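Local coordinates for mandelate racemase/muconate lactonizing enzyme, C-terminal domain protein (Paracoccus denitrificans, PDB 4DWD) that binds magnesium and belongs to the mandelate racemase branch of the enolase superfamily, where it probably acts as a hydro-lyase, at residues V8-G16 against L364-T372. Residues are numbered along the deposited sequence; the frame is centred on the assembly and turned at random.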
# COMPACT_ATOMS: atom_id res chain seq x y z
N VAL B 8 1.68 44.57 24.15
CA VAL B 8 0.86 43.38 23.93
C VAL B 8 0.21 43.03 25.26
O VAL B 8 0.89 42.82 26.27
CB VAL B 8 1.71 42.19 23.42
CG1 VAL B 8 0.84 40.94 23.28
CG2 VAL B 8 2.39 42.51 22.10
N GLU B 9 -1.12 43.00 25.28
CA GLU B 9 -1.88 42.70 26.50
C GLU B 9 -2.68 41.43 26.34
O GLU B 9 -3.32 41.21 25.31
CB GLU B 9 -2.88 43.81 26.81
CG GLU B 9 -2.28 45.12 27.24
CD GLU B 9 -3.35 46.18 27.25
OE1 GLU B 9 -4.13 46.23 28.21
OE2 GLU B 9 -3.45 46.91 26.27
N ALA B 10 -2.67 40.61 27.39
CA ALA B 10 -3.45 39.37 27.43
C ALA B 10 -4.61 39.57 28.41
O ALA B 10 -4.38 39.85 29.59
CB ALA B 10 -2.57 38.21 27.88
N LEU B 11 -5.84 39.44 27.92
CA LEU B 11 -7.04 39.81 28.67
C LEU B 11 -8.03 38.66 28.79
O LEU B 11 -8.46 38.08 27.79
CB LEU B 11 -7.73 41.00 27.98
CG LEU B 11 -6.91 42.27 27.76
CD1 LEU B 11 -7.72 43.29 26.97
CD2 LEU B 11 -6.42 42.86 29.08
N SER B 12 -8.40 38.35 30.03
CA SER B 12 -9.47 37.40 30.32
C SER B 12 -10.72 38.24 30.57
O SER B 12 -10.74 39.07 31.49
CB SER B 12 -9.12 36.55 31.54
OG SER B 12 -10.23 35.77 31.98
N VAL B 13 -11.75 38.03 29.75
CA VAL B 13 -12.92 38.92 29.73
C VAL B 13 -14.23 38.18 30.00
O VAL B 13 -14.54 37.19 29.34
CB VAL B 13 -12.99 39.67 28.38
CG1 VAL B 13 -14.17 40.64 28.33
CG2 VAL B 13 -11.69 40.42 28.10
N ALA B 14 -14.98 38.67 30.99
CA ALA B 14 -16.32 38.16 31.30
C ALA B 14 -17.29 38.59 30.20
O ALA B 14 -17.39 39.78 29.90
CB ALA B 14 -16.77 38.68 32.66
N MSE B 15 -17.99 37.62 29.60
CA MSE B 15 -18.83 37.90 28.43
C MSE B 15 -20.30 37.77 28.73
O MSE B 15 -20.72 36.91 29.50
CB MSE B 15 -18.47 36.89 27.34
CG MSE B 15 -17.02 37.07 26.86
SE MSE B 15 -16.78 38.65 25.72
CE MSE B 15 -17.53 37.94 24.06
N GLY B 16 -21.09 38.64 28.10
CA GLY B 16 -22.56 38.59 28.18
C GLY B 16 -23.10 38.68 29.59
O GLY B 16 -22.50 39.33 30.45
N LEU B 364 -15.50 46.62 28.08
CA LEU B 364 -14.31 45.78 28.11
C LEU B 364 -13.54 46.01 29.40
O LEU B 364 -13.22 45.05 30.11
CB LEU B 364 -13.41 46.09 26.92
CG LEU B 364 -12.09 45.32 27.04
CD1 LEU B 364 -12.28 43.89 26.57
CD2 LEU B 364 -10.98 46.04 26.31
N ALA B 365 -13.22 47.27 29.69
CA ALA B 365 -12.46 47.63 30.89
C ALA B 365 -13.09 47.03 32.15
O ALA B 365 -12.38 46.45 32.97
CB ALA B 365 -12.31 49.14 31.02
N SER B 366 -14.41 47.13 32.27
CA SER B 366 -15.12 46.67 33.46
C SER B 366 -15.16 45.15 33.60
O SER B 366 -15.42 44.63 34.69
CB SER B 366 -16.55 47.21 33.48
OG SER B 366 -17.36 46.52 32.54
N ARG B 367 -14.91 44.44 32.49
CA ARG B 367 -15.03 42.97 32.45
C ARG B 367 -13.69 42.26 32.27
O ARG B 367 -13.64 41.02 32.30
CB ARG B 367 -15.99 42.55 31.32
CG ARG B 367 -17.45 42.91 31.58
CD ARG B 367 -18.22 42.99 30.27
NE ARG B 367 -19.65 43.17 30.50
CZ ARG B 367 -20.53 42.17 30.56
NH1 ARG B 367 -20.14 40.90 30.42
NH2 ARG B 367 -21.81 42.44 30.78
N ALA B 368 -12.62 43.03 32.11
CA ALA B 368 -11.31 42.45 31.77
C ALA B 368 -10.39 42.30 32.97
O ALA B 368 -10.25 43.21 33.79
CB ALA B 368 -10.63 43.28 30.69
N THR B 369 -9.77 41.12 33.05
CA THR B 369 -8.68 40.89 33.98
C THR B 369 -7.43 40.70 33.13
O THR B 369 -7.40 39.83 32.26
CB THR B 369 -8.94 39.63 34.83
OG1 THR B 369 -10.10 39.83 35.65
CG2 THR B 369 -7.75 39.30 35.73
N GLU B 370 -6.42 41.52 33.37
CA GLU B 370 -5.17 41.33 32.66
C GLU B 370 -4.39 40.16 33.25
O GLU B 370 -4.26 40.03 34.47
CB GLU B 370 -4.30 42.58 32.62
CG GLU B 370 -3.18 42.44 31.59
CD GLU B 370 -2.24 43.62 31.51
OE1 GLU B 370 -2.42 44.58 32.29
OE2 GLU B 370 -1.31 43.59 30.67
N ILE B 371 -3.87 39.32 32.36
CA ILE B 371 -3.01 38.22 32.75
C ILE B 371 -1.60 38.72 32.53
O ILE B 371 -1.23 39.09 31.43
CB ILE B 371 -3.27 36.97 31.88
CG1 ILE B 371 -4.76 36.57 31.95
CG2 ILE B 371 -2.33 35.83 32.25
CD1 ILE B 371 -5.30 36.31 33.34
N THR B 372 -0.82 38.78 33.60
CA THR B 372 0.50 39.37 33.51
C THR B 372 1.55 38.37 33.92
O THR B 372 1.23 37.28 34.40
CB THR B 372 0.65 40.62 34.41
OG1 THR B 372 0.45 40.25 35.78
CG2 THR B 372 -0.35 41.70 34.02
O HOH W 1 -0.86 41.08 29.65
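Arg-367 leaves its backbone with CG beside N (chi1 -70°) and runs extended to NE past Ala-14 O, which CD approaches to 3.3 Å; this carries the guanidinium to Gly-16. NH1 and NH2 both grip Gly-16 O end-on in the guanidinium plane; the 2.8 Å bond from NH1 to Gly-16 O lies on a lone pair, while NH2 comes from above the carbonyl plane. NH1 also reaches Ala-14 O at 3.0 Å, again from above that carbonyl, and Glu-363 salt-bridges NE. With an alanine in its place these donors are gone, which would probably leave the loop at Gly-16 less firmly held and Glu-363 without this mate.

Beyond Arg-367 the helix gives way directly to strand 368-372, antiparallel to strand 8-14. Thr-369 N donates to Ser-12 O at 2.8 Å, Ser-12 N returns a bond to Thr-369 O, and Ala-14 N bonds Arg-367 O at 3.0 Å. Val-13 CG2 rests 3.8 Å from Leu-364 CD1, the Val-13 and Leu-364 side chains crossing at about a right angle. Further along, a water accepts from Ala-10 N and donates to Glu-370 OE2 and Ile-371 O. Pairing thus places strand 368-372 between strands 5-14 and 375-377, extending the N-terminal domain's sheet; the Arg-367 charge is probably offset by Glu-363, while NH1 and NH2 satisfy backbone oxygens where the pairing ends.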